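Local coordinates for glucanase (Clostridium thermocellum, PDB 5GXX), which probably hydrolyses internal beta-1,4-glucosidic bonds of cellulose chains as a family 9 endoglucanase of the cellulosome, at residues A23-E28 / A38-E43; G46-A51 / A93-Y98; S124-E129 / W473-I478. The protein carries 1 engineered substitution. All coordinates share one frame; numbering follows the deposited sequence.

Interaction 1 of 3, residues A23-E28 / A38-E43; sequences AGPLPE and ATMNDE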
loop_
_atom_site.group_PDB
_atom_site.type_symbol
_atom_site.label_atom_id
_atom_site.label_comp_id
_atom_site.label_asym_id
_atom_site.label_seq_id
_atom_site.Cartn_x
_atom_site.Cartn_y
_atom_site.Cartn_z
ATOM N N ALA A 23 -35.624 -2.540 -10.729
ATOM C CA ALA A 23 -34.450 -3.237 -11.234
ATOM C C ALA A 23 -34.597 -3.446 -12.736
ATOM O O ALA A 23 -35.703 -3.381 -13.282
ATOM C CB ALA A 23 -34.270 -4.551 -10.493
ATOM N N GLY A 24 -33.469 -3.648 -13.413
ATOM C CA GLY A 24 -33.480 -3.864 -14.855
ATOM C C GLY A 24 -34.153 -5.143 -15.314
ATOM O O GLY A 24 -34.139 -6.165 -14.614
ATOM N N PRO A 25 -34.702 -5.134 -16.538
ATOM C CA PRO A 25 -34.728 -3.975 -17.424
ATOM C C PRO A 25 -35.870 -3.011 -17.084
ATOM O O PRO A 25 -36.972 -3.438 -16.741
ATOM C CB PRO A 25 -34.910 -4.602 -18.808
ATOM C CG PRO A 25 -35.745 -5.827 -18.521
ATOM C CD PRO A 25 -35.247 -6.343 -17.180
ATOM N N LEU A 26 -35.596 -1.715 -17.172
ATOM C CA LEU A 26 -36.619 -0.718 -16.854
ATOM C C LEU A 26 -37.690 -0.736 -17.950
ATOM O O LEU A 26 -37.372 -0.953 -19.125
ATOM C CB LEU A 26 -36.012 0.686 -16.738
ATOM C CG LEU A 26 -34.976 0.939 -15.643
ATOM C CD1 LEU A 26 -34.598 2.403 -15.559
ATOM C CD2 LEU A 26 -35.398 0.459 -14.274
ATOM N N PRO A 27 -38.954 -0.478 -17.584
ATOM C CA PRO A 27 -39.997 -0.371 -18.591
ATOM C C PRO A 27 -39.841 0.936 -19.351
ATOM O O PRO A 27 -39.217 1.877 -18.841
ATOM C CB PRO A 27 -41.290 -0.360 -17.764
ATOM C CG PRO A 27 -40.902 0.217 -16.461
ATOM C CD PRO A 27 -39.449 -0.133 -16.237
ATOM N N GLU A 28 -40.388 0.980 -20.566
ATOM C CA GLU A 28 -40.267 2.148 -21.435
ATOM C C GLU A 28 -40.772 3.396 -20.728
ATOM O O GLU A 28 -40.293 4.501 -20.989
ATOM C CB GLU A 28 -41.007 1.958 -22.776
ATOM C CG GLU A 28 -42.503 1.583 -22.666
ATOM C CD GLU A 28 -43.499 2.761 -22.587
ATOM O OE1 GLU A 28 -43.133 3.948 -22.793
ATOM O OE2 GLU A 28 -44.693 2.509 -22.305
ATOM N N ALA A 38 -30.281 -1.984 -14.624
ATOM C CA ALA A 38 -29.328 -2.367 -13.587
ATOM C C ALA A 38 -29.565 -3.827 -13.226
ATOM O O ALA A 38 -30.645 -4.368 -13.454
ATOM C CB ALA A 38 -29.479 -1.468 -12.348
ATOM N N THR A 39 -28.528 -4.443 -12.668
ATOM C CA THR A 39 -28.531 -5.834 -12.230
ATOM C C THR A 39 -29.087 -6.782 -13.290
ATOM O O THR A 39 -29.860 -7.686 -12.993
ATOM C CB THR A 39 -29.089 -6.015 -10.787
ATOM O OG1 THR A 39 -30.484 -5.688 -10.724
ATOM C CG2 THR A 39 -28.366 -5.065 -9.826
ATOM N N MET A 40 -28.643 -6.566 -14.530
ATOM C CA MET A 40 -29.121 -7.321 -15.679
ATOM C C MET A 40 -28.656 -8.782 -15.682
ATOM O O MET A 40 -29.167 -9.575 -16.462
ATOM C CB MET A 40 -28.743 -6.629 -16.998
ATOM C CG MET A 40 -29.531 -5.341 -17.243
ATOM S SD MET A 40 -31.321 -5.516 -17.323
ATOM C CE MET A 40 -31.500 -6.390 -18.878
ATOM N N ASN A 41 -27.696 -9.118 -14.825
ATOM C CA ASN A 41 -27.264 -10.507 -14.663
ATOM C C ASN A 41 -28.042 -11.278 -13.592
ATOM O O ASN A 41 -27.773 -12.452 -13.329
ATOM C CB ASN A 41 -25.754 -10.566 -14.402
ATOM C CG ASN A 41 -24.931 -10.115 -15.601
ATOM O OD1 ASN A 41 -25.365 -10.223 -16.749
ATOM N ND2 ASN A 41 -23.724 -9.633 -15.336
ATOM N N ASP A 42 -29.032 -10.635 -12.978
ATOM C CA ASP A 42 -29.808 -11.306 -11.951
ATOM C C ASP A 42 -30.546 -12.532 -12.487
ATOM O O ASP A 42 -30.962 -12.578 -13.650
ATOM C CB ASP A 42 -30.817 -10.341 -11.324
ATOM C CG ASP A 42 -30.173 -9.380 -10.349
ATOM O OD1 ASP A 42 -28.955 -9.474 -10.082
ATOM O OD2 ASP A 42 -30.922 -8.510 -9.846
ATOM N N GLU A 43 -30.710 -13.530 -11.624
ATOM C CA GLU A 43 -31.391 -14.768 -12.002
ATOM C C GLU A 43 -32.848 -14.551 -12.414
ATOM O O GLU A 43 -33.356 -15.209 -13.320
ATOM C CB GLU A 43 -31.307 -15.774 -10.855
ATOM C CG GLU A 43 -32.020 -17.112 -11.108
ATOM C CD GLU A 43 -31.323 -17.966 -12.160
ATOM O OE1 GLU A 43 -30.141 -17.697 -12.467
ATOM O OE2 GLU A 43 -31.956 -18.903 -12.695
HETATM O O HOH W 1 -32.560 -6.940 -12.541
#
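The cis peptide between Gly24 and Pro25 presents one face to Met40, whose SD lies over the C-N bond, 3.5 Å from both Gly24 C and Pro25 N. Past the sulfur, Met40 CE meets the proline ring at CB, 3.9 Å from Pro25 CB, and the two side chains cross at about a right angle. Bends at chi2 (-59°) and chi3 (-70°) bring SD and CE of the methionine over the Gly24-Pro25 peptide group. At the oxygen end of the same peptide, Gly24 O accepts from water 1 at 2.7 Å. That water also lies 2.8 Å from Thr39 O as a donor, but it has more acceptors near it than protons to give, so these bonds are probably shared. The one direct hydrogen bond between the two segments runs from Gly24 N to Ala38 O (2.9 Å), bent at the hydrogen to 132°. Thr39 O, besides facing the water, accepts Asp42 N at 3.1 Å and so closes a type I turn over Thr39-Asp42. The hydroxyl of Thr39 is hydrogen-bonded to Tyr49 OH, and Asp42 OD1 forms a salt bridge with Arg134. One backbone hydrogen bond, a shared water and a sulfur over a cis peptide thus join two parts of the long loop between helix 7-20 and strand 56-57, in the family 9 catalytic module with its (alpha/alpha)6-barrel fold.

Interaction 2 of 3, residues G46-A51 / A93-Y98; sequences GGWYDA and AFALDY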
loop_
_atom_site.group_PDB
_atom_site.type_symbol
_atom_site.label_atom_id
_atom_site.label_comp_id
_atom_site.label_asym_id
_atom_site.label_seq_id
_atom_site.Cartn_x
_atom_site.Cartn_y
_atom_site.Cartn_z
ATOM N N GLY A 46 -36.154 -7.683 -13.289
ATOM C CA GLY A 46 -37.198 -6.753 -12.851
ATOM C C GLY A 46 -37.458 -6.762 -11.359
ATOM O O GLY A 46 -36.591 -7.148 -10.572
ATOM N N GLY A 47 -38.674 -6.368 -10.985
ATOM C CA GLY A 47 -39.030 -6.250 -9.574
ATOM C C GLY A 47 -38.371 -5.031 -8.950
ATOM O O GLY A 47 -37.780 -4.203 -9.652
ATOM N N TRP A 48 -38.483 -4.912 -7.630
ATOM C CA TRP A 48 -37.982 -3.729 -6.933
ATOM C C TRP A 48 -36.800 -4.041 -6.037
ATOM O O TRP A 48 -36.843 -5.053 -5.331
ATOM C CB TRP A 48 -39.035 -3.115 -6.011
ATOM C CG TRP A 48 -40.263 -2.574 -6.696
ATOM C CD1 TRP A 48 -40.317 -1.817 -7.850
ATOM C CD2 TRP A 48 -41.617 -2.745 -6.265
ATOM N NE1 TRP A 48 -41.631 -1.498 -8.145
ATOM C CE2 TRP A 48 -42.444 -2.075 -7.199
ATOM C CE3 TRP A 48 -42.220 -3.401 -5.177
ATOM C CZ2 TRP A 48 -43.829 -2.028 -7.067
ATOM C CZ3 TRP A 48 -43.599 -3.365 -5.058
ATOM C CH2 TRP A 48 -44.391 -2.682 -6.000
ATOM N N TYR A 49 -35.819 -3.134 -6.007
ATOM C CA TYR A 49 -34.856 -3.127 -4.899
ATOM C C TYR A 49 -35.627 -2.787 -3.636
ATOM O O TYR A 49 -36.585 -1.991 -3.661
ATOM C CB TYR A 49 -33.725 -2.123 -5.133
ATOM C CG TYR A 49 -33.033 -2.382 -6.441
ATOM C CD1 TYR A 49 -32.503 -3.640 -6.713
ATOM C CD2 TYR A 49 -32.921 -1.384 -7.407
ATOM C CE1 TYR A 49 -31.876 -3.906 -7.912
ATOM C CE2 TYR A 49 -32.277 -1.630 -8.609
ATOM C CZ TYR A 49 -31.756 -2.892 -8.851
ATOM O OH TYR A 49 -31.178 -3.137 -10.075
ATOM N N ASP A 50 -35.234 -3.374 -2.513
ATOM C CA ASP A 50 -36.083 -3.257 -1.332
ATOM C C ASP A 50 -36.146 -1.855 -0.723
ATOM O O ASP A 50 -37.236 -1.320 -0.455
ATOM C CB ASP A 50 -35.626 -4.249 -0.260
ATOM C CG ASP A 50 -36.478 -4.158 0.984
ATOM O OD1 ASP A 50 -37.687 -4.482 0.908
ATOM O OD2 ASP A 50 -35.927 -3.739 2.031
ATOM N N ALA A 51 -34.979 -1.258 -0.536
ATOM C CA ALA A 51 -34.890 -0.065 0.288
ATOM C C ALA A 51 -33.861 0.844 -0.377
ATOM O O ALA A 51 -33.980 1.085 -1.581
ATOM C CB ALA A 51 -34.551 -0.394 1.744
ATOM N N ALA A 93 -47.984 -3.728 -11.781
ATOM C CA ALA A 93 -47.800 -4.842 -12.718
ATOM C C ALA A 93 -46.338 -5.232 -12.815
ATOM O O ALA A 93 -46.006 -6.400 -12.985
ATOM C CB ALA A 93 -48.349 -4.499 -14.108
ATOM N N PHE A 94 -45.466 -4.237 -12.739
ATOM C CA PHE A 94 -44.030 -4.459 -12.830
ATOM C C PHE A 94 -43.568 -5.418 -11.731
ATOM O O PHE A 94 -42.772 -6.328 -11.977
ATOM C CB PHE A 94 -43.300 -3.107 -12.771
ATOM C CG PHE A 94 -41.835 -3.201 -13.055
ATOM C CD1 PHE A 94 -41.381 -3.105 -14.365
ATOM C CD2 PHE A 94 -40.917 -3.367 -12.029
ATOM C CE1 PHE A 94 -40.032 -3.209 -14.668
ATOM C CE2 PHE A 94 -39.564 -3.467 -12.331
ATOM C CZ PHE A 94 -39.120 -3.385 -13.641
ATOM N N ALA A 95 -44.058 -5.220 -10.511
ATOM C CA ALA A 95 -43.699 -6.092 -9.404
ATOM C C ALA A 95 -44.336 -7.473 -9.556
ATOM O O ALA A 95 -43.675 -8.484 -9.342
ATOM C CB ALA A 95 -44.094 -5.459 -8.066
ATOM N N LEU A 96 -45.617 -7.514 -9.913
ATOM C CA LEU A 96 -46.309 -8.780 -10.117
ATOM C C LEU A 96 -45.629 -9.612 -11.206
ATOM O O LEU A 96 -45.526 -10.830 -11.047
ATOM C CB LEU A 96 -47.795 -8.583 -10.441
ATOM C CG LEU A 96 -48.563 -7.941 -9.275
ATOM C CD1 LEU A 96 -50.022 -7.741 -9.642
ATOM C CD2 LEU A 96 -48.440 -8.689 -7.956
ATOM N N ASP A 97 -45.148 -8.983 -12.279
ATOM C CA ASP A 97 -44.462 -9.726 -13.339
ATOM C C ASP A 97 -43.244 -10.459 -12.784
ATOM O O ASP A 97 -42.971 -11.599 -13.153
ATOM C CB ASP A 97 -44.072 -8.816 -14.505
ATOM C CG ASP A 97 -45.271 -8.412 -15.341
ATOM O OD1 ASP A 97 -46.352 -9.011 -15.177
ATOM O OD2 ASP A 97 -45.145 -7.488 -16.168
ATOM N N TYR A 98 -42.500 -9.788 -11.910
ATOM C CA TYR A 98 -41.373 -10.383 -11.206
ATOM C C TYR A 98 -41.797 -11.572 -10.346
ATOM O O TYR A 98 -41.133 -12.605 -10.415
ATOM C CB TYR A 98 -40.571 -9.330 -10.415
ATOM C CG TYR A 98 -39.594 -9.915 -9.414
ATOM C CD1 TYR A 98 -39.991 -10.185 -8.107
ATOM C CD2 TYR A 98 -38.278 -10.209 -9.763
ATOM C CE1 TYR A 98 -39.111 -10.709 -7.177
ATOM C CE2 TYR A 98 -37.390 -10.741 -8.843
ATOM C CZ TYR A 98 -37.813 -10.998 -7.558
ATOM O OH TYR A 98 -36.957 -11.531 -6.619
HETATM O O HOH W 2 -40.730 -6.882 -13.497
#
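Gly46 and Gly47 pass against Phe94 and Tyr98 of helix 85-101, packing a loop onto a helix of the (alpha/alpha)6 barrel characteristic of family 9 glycoside hydrolases. Gly46 O lies 3.6 Å from Tyr98 CD2 and takes its hydrogen bond from Lys56 NZ, while Tyr98 OH pairs with Asn58. Both glycines have positive phi, a backbone conformation that glycine adopts readily. At Gly47 the loop comes so near that its CA is 3.5 Å from Tyr98 CB, a fit made possible by the missing side chain. Gly47 O meets Phe94 at the ring edge, in plane, 3.3 Å from CE2. Phe94 reaches the loop because its CG stands anti to the backbone N (chi1 -172°). Water 2 joins the backbones, accepting from Gly47 N at 3.3 Å and donating to Phe94 O at 2.6 Å; it also sits above the centre of one Phe94 ring face. Next comes Trp48, whose indole packs on helix 85-101 and also touches Met61 and Leu68 of helix 58-75, with the Tyr18 ring meeting it at about 45°. Its six-membered ring receives a CH-pi contact from the helix: Ala95 CB stands over one face, 3.5 Å from the ring centroid and 14° off the normal.

Interaction 3 of 3, residues S124-E129 / W473-I478; sequences SAEVIE and WPARLI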
loop_
_atom_site.group_PDB
_atom_site.type_symbol
_atom_site.label_atom_id
_atom_site.label_comp_id
_atom_site.label_asym_id
_atom_site.label_seq_id
_atom_site.Cartn_x
_atom_site.Cartn_y
_atom_site.Cartn_z
ATOM N N SER A 124 -24.207 3.185 -6.798
ATOM C CA SER A 124 -25.411 3.210 -7.620
ATOM C C SER A 124 -25.724 1.851 -8.243
ATOM O O SER A 124 -24.816 1.099 -8.629
ATOM C CB SER A 124 -25.270 4.282 -8.709
ATOM O OG SER A 124 -25.177 5.570 -8.109
ATOM N N ALA A 125 -27.018 1.561 -8.345
ATOM C CA ALA A 125 -27.525 0.308 -8.892
ATOM C C ALA A 125 -26.836 -0.117 -10.189
ATOM O O ALA A 125 -26.461 -1.276 -10.353
ATOM C CB ALA A 125 -29.044 0.421 -9.131
ATOM N N GLU A 126 -26.668 0.833 -11.103
ATOM C CA GLU A 126 -26.226 0.519 -12.458
ATOM C C GLU A 126 -24.780 0.030 -12.548
ATOM O O GLU A 126 -24.381 -0.525 -13.582
ATOM C CB GLU A 126 -26.399 1.736 -13.362
ATOM C CG GLU A 126 -27.837 2.199 -13.614
ATOM C CD GLU A 126 -28.441 3.014 -12.478
ATOM O OE1 GLU A 126 -27.735 3.383 -11.504
ATOM O OE2 GLU A 126 -29.675 3.264 -12.566
ATOM N N VAL A 127 -24.000 0.246 -11.495
ATOM C CA VAL A 127 -22.590 -0.159 -11.521
ATOM C C VAL A 127 -22.260 -1.272 -10.524
ATOM O O VAL A 127 -21.102 -1.684 -10.435
ATOM C CB VAL A 127 -21.632 1.053 -11.344
ATOM C CG1 VAL A 127 -21.804 2.026 -12.524
ATOM C CG2 VAL A 127 -21.869 1.741 -10.013
ATOM N N ILE A 128 -23.248 -1.806 -9.809
ATOM C CA ILE A 128 -22.970 -2.794 -8.745
ATOM C C ILE A 128 -22.318 -4.093 -9.242
ATOM O O ILE A 128 -21.581 -4.744 -8.492
ATOM C CB ILE A 128 -24.218 -3.097 -7.859
ATOM C CG1 ILE A 128 -23.797 -3.769 -6.543
ATOM C CG2 ILE A 128 -25.218 -3.954 -8.612
ATOM C CD1 ILE A 128 -24.912 -3.835 -5.507
ATOM N N GLU A 129 -22.572 -4.479 -10.490
ATOM C CA GLU A 129 -21.980 -5.703 -11.029
ATOM C C GLU A 129 -20.471 -5.603 -11.243
ATOM O O GLU A 129 -19.808 -6.632 -11.355
ATOM C CB GLU A 129 -22.696 -6.136 -12.310
ATOM C CG GLU A 129 -24.151 -6.513 -12.053
ATOM C CD GLU A 129 -24.919 -6.861 -13.316
ATOM O OE1 GLU A 129 -24.559 -6.372 -14.410
ATOM O OE2 GLU A 129 -25.916 -7.598 -13.204
ATOM N N TRP A 473 -26.400 10.260 -14.108
ATOM C CA TRP A 473 -27.670 10.528 -14.805
ATOM C C TRP A 473 -27.844 9.696 -16.075
ATOM O O TRP A 473 -27.877 10.250 -17.177
ATOM C CB TRP A 473 -27.799 12.018 -15.159
ATOM C CG TRP A 473 -28.044 12.885 -13.987
ATOM C CD1 TRP A 473 -29.255 13.262 -13.489
ATOM C CD2 TRP A 473 -27.054 13.501 -13.160
ATOM N NE1 TRP A 473 -29.081 14.082 -12.401
ATOM C CE2 TRP A 473 -27.739 14.245 -12.174
ATOM C CE3 TRP A 473 -25.652 13.495 -13.161
ATOM C CZ2 TRP A 473 -27.070 14.968 -11.190
ATOM C CZ3 TRP A 473 -24.985 14.225 -12.188
ATOM C CH2 TRP A 473 -25.700 14.955 -11.214
ATOM N N PRO A 474 -27.938 8.362 -15.950
ATOM C CA PRO A 474 -27.759 7.548 -14.753
ATOM C C PRO A 474 -26.298 7.126 -14.622
ATOM O O PRO A 474 -25.526 7.219 -15.588
ATOM C CB PRO A 474 -28.599 6.310 -15.063
ATOM C CG PRO A 474 -28.456 6.141 -16.576
ATOM C CD PRO A 474 -28.288 7.539 -17.122
ATOM N N ALA A 475 -25.920 6.616 -13.454
ATOM C CA ALA A 475 -24.608 5.976 -13.349
ATOM C C ALA A 475 -24.444 4.977 -14.493
ATOM O O ALA A 475 -25.396 4.283 -14.844
ATOM C CB ALA A 475 -24.470 5.267 -11.994
ATOM N N ARG A 476 -23.265 4.917 -15.120
ATOM C CA ARG A 476 -23.122 4.087 -16.312
ATOM C C ARG A 476 -21.655 3.834 -16.594
ATOM O O ARG A 476 -20.787 4.446 -15.979
ATOM C CB ARG A 476 -23.800 4.737 -17.532
ATOM C CG ARG A 476 -23.227 6.081 -17.932
ATOM C CD ARG A 476 -24.115 6.812 -18.962
ATOM N NE ARG A 476 -23.559 8.106 -19.353
ATOM C CZ ARG A 476 -23.630 9.215 -18.622
ATOM N NH1 ARG A 476 -24.254 9.231 -17.445
ATOM N NH2 ARG A 476 -23.090 10.332 -19.080
ATOM N N LEU A 477 -21.435 2.948 -17.554
ATOM C CA LEU A 477 -20.117 2.470 -17.950
ATOM C C LEU A 477 -19.913 2.804 -19.421
ATOM O O LEU A 477 -20.793 2.555 -20.260
ATOM C CB LEU A 477 -20.065 0.953 -17.757
ATOM C CG LEU A 477 -20.382 0.521 -16.321
ATOM C CD1 LEU A 477 -20.587 -0.980 -16.251
ATOM C CD2 LEU A 477 -19.350 0.974 -15.284
ATOM N N ILE A 478 -18.758 3.400 -19.725
ATOM C CA ILE A 478 -18.339 3.649 -21.102
ATOM C C ILE A 478 -17.051 2.877 -21.380
ATOM O O ILE A 478 -16.029 3.073 -20.707
ATOM C CB ILE A 478 -18.131 5.155 -21.410
ATOM C CG1 ILE A 478 -19.442 5.936 -21.236
ATOM C CG2 ILE A 478 -17.597 5.331 -22.823
ATOM C CD1 ILE A 478 -19.319 7.469 -21.290
HETATM O O HOH W 3 -27.819 6.006 -11.325
#
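Glu126 and Ala475 bring the two backbones closest, with their CA atoms 5.8 Å apart and no direct hydrogen bond between the segments. On one side, Val127 N bonds to Ser124 O at 3.1 Å, turning the chain just before helix 128-131; on the other, the loop runs through a cis peptide before Pro474. Ala475 lies at the centre of the contact. Ala475 CB stands 3.5 Å from Ser124 CB, and Ala475 O is packed tightly against Glu126 CB at 3.1 Å. The glutamate folds back at chi2 (79°), which places its carboxylate beside Ala475 CB and Pro474 CB. Glu126 OE1 accepts from water 3 at 2.6 Å, and this water in turn accepts from Ala475 N at 2.9 Å. Glu126 OE2 is held by Arg35 and the Gly36 amide. Farther along, Val127 CG1 touches Leu477 CD2 (3.8 Å), the two side chains crossing obliquely. The CB of Arg476 points away from the other segment, and its guanidinium bonds within its own loop: Arg476 NH1 donates to Pro474 O at 3.0 Å, in the guanidinium plane, and also forms a salt bridge with Glu446. The contact docks the cellulose-binding module onto the family 9 catalytic module, consistent with enzymes that pair such a catalytic module with a family 3c module.

How the interactions relate
Interactions 1 and 2 both involve the long loop between helix 7-20 and strand 56-57, the first within the loop and the second against helix 85-101. They meet directly where Gly24 O bonds to Gly46 N and where Tyr49 packs on Ala23 and Ala38. Interaction 2 is the more thoroughly buried and largely aromatic; interaction 1 is mostly buried too, but Met40 is exposed, and backbone polar groups and this methionine share the contact. Interaction 3, partly buried, joins two modules far apart in sequence through small apolar groups, the Glu126 side chain and a bridging water. It is coupled to interaction 1 by the bond from Asn41 N to Glu129 OE2, whereas only light packing of Tyr49 on Ala125 links it to interaction 2.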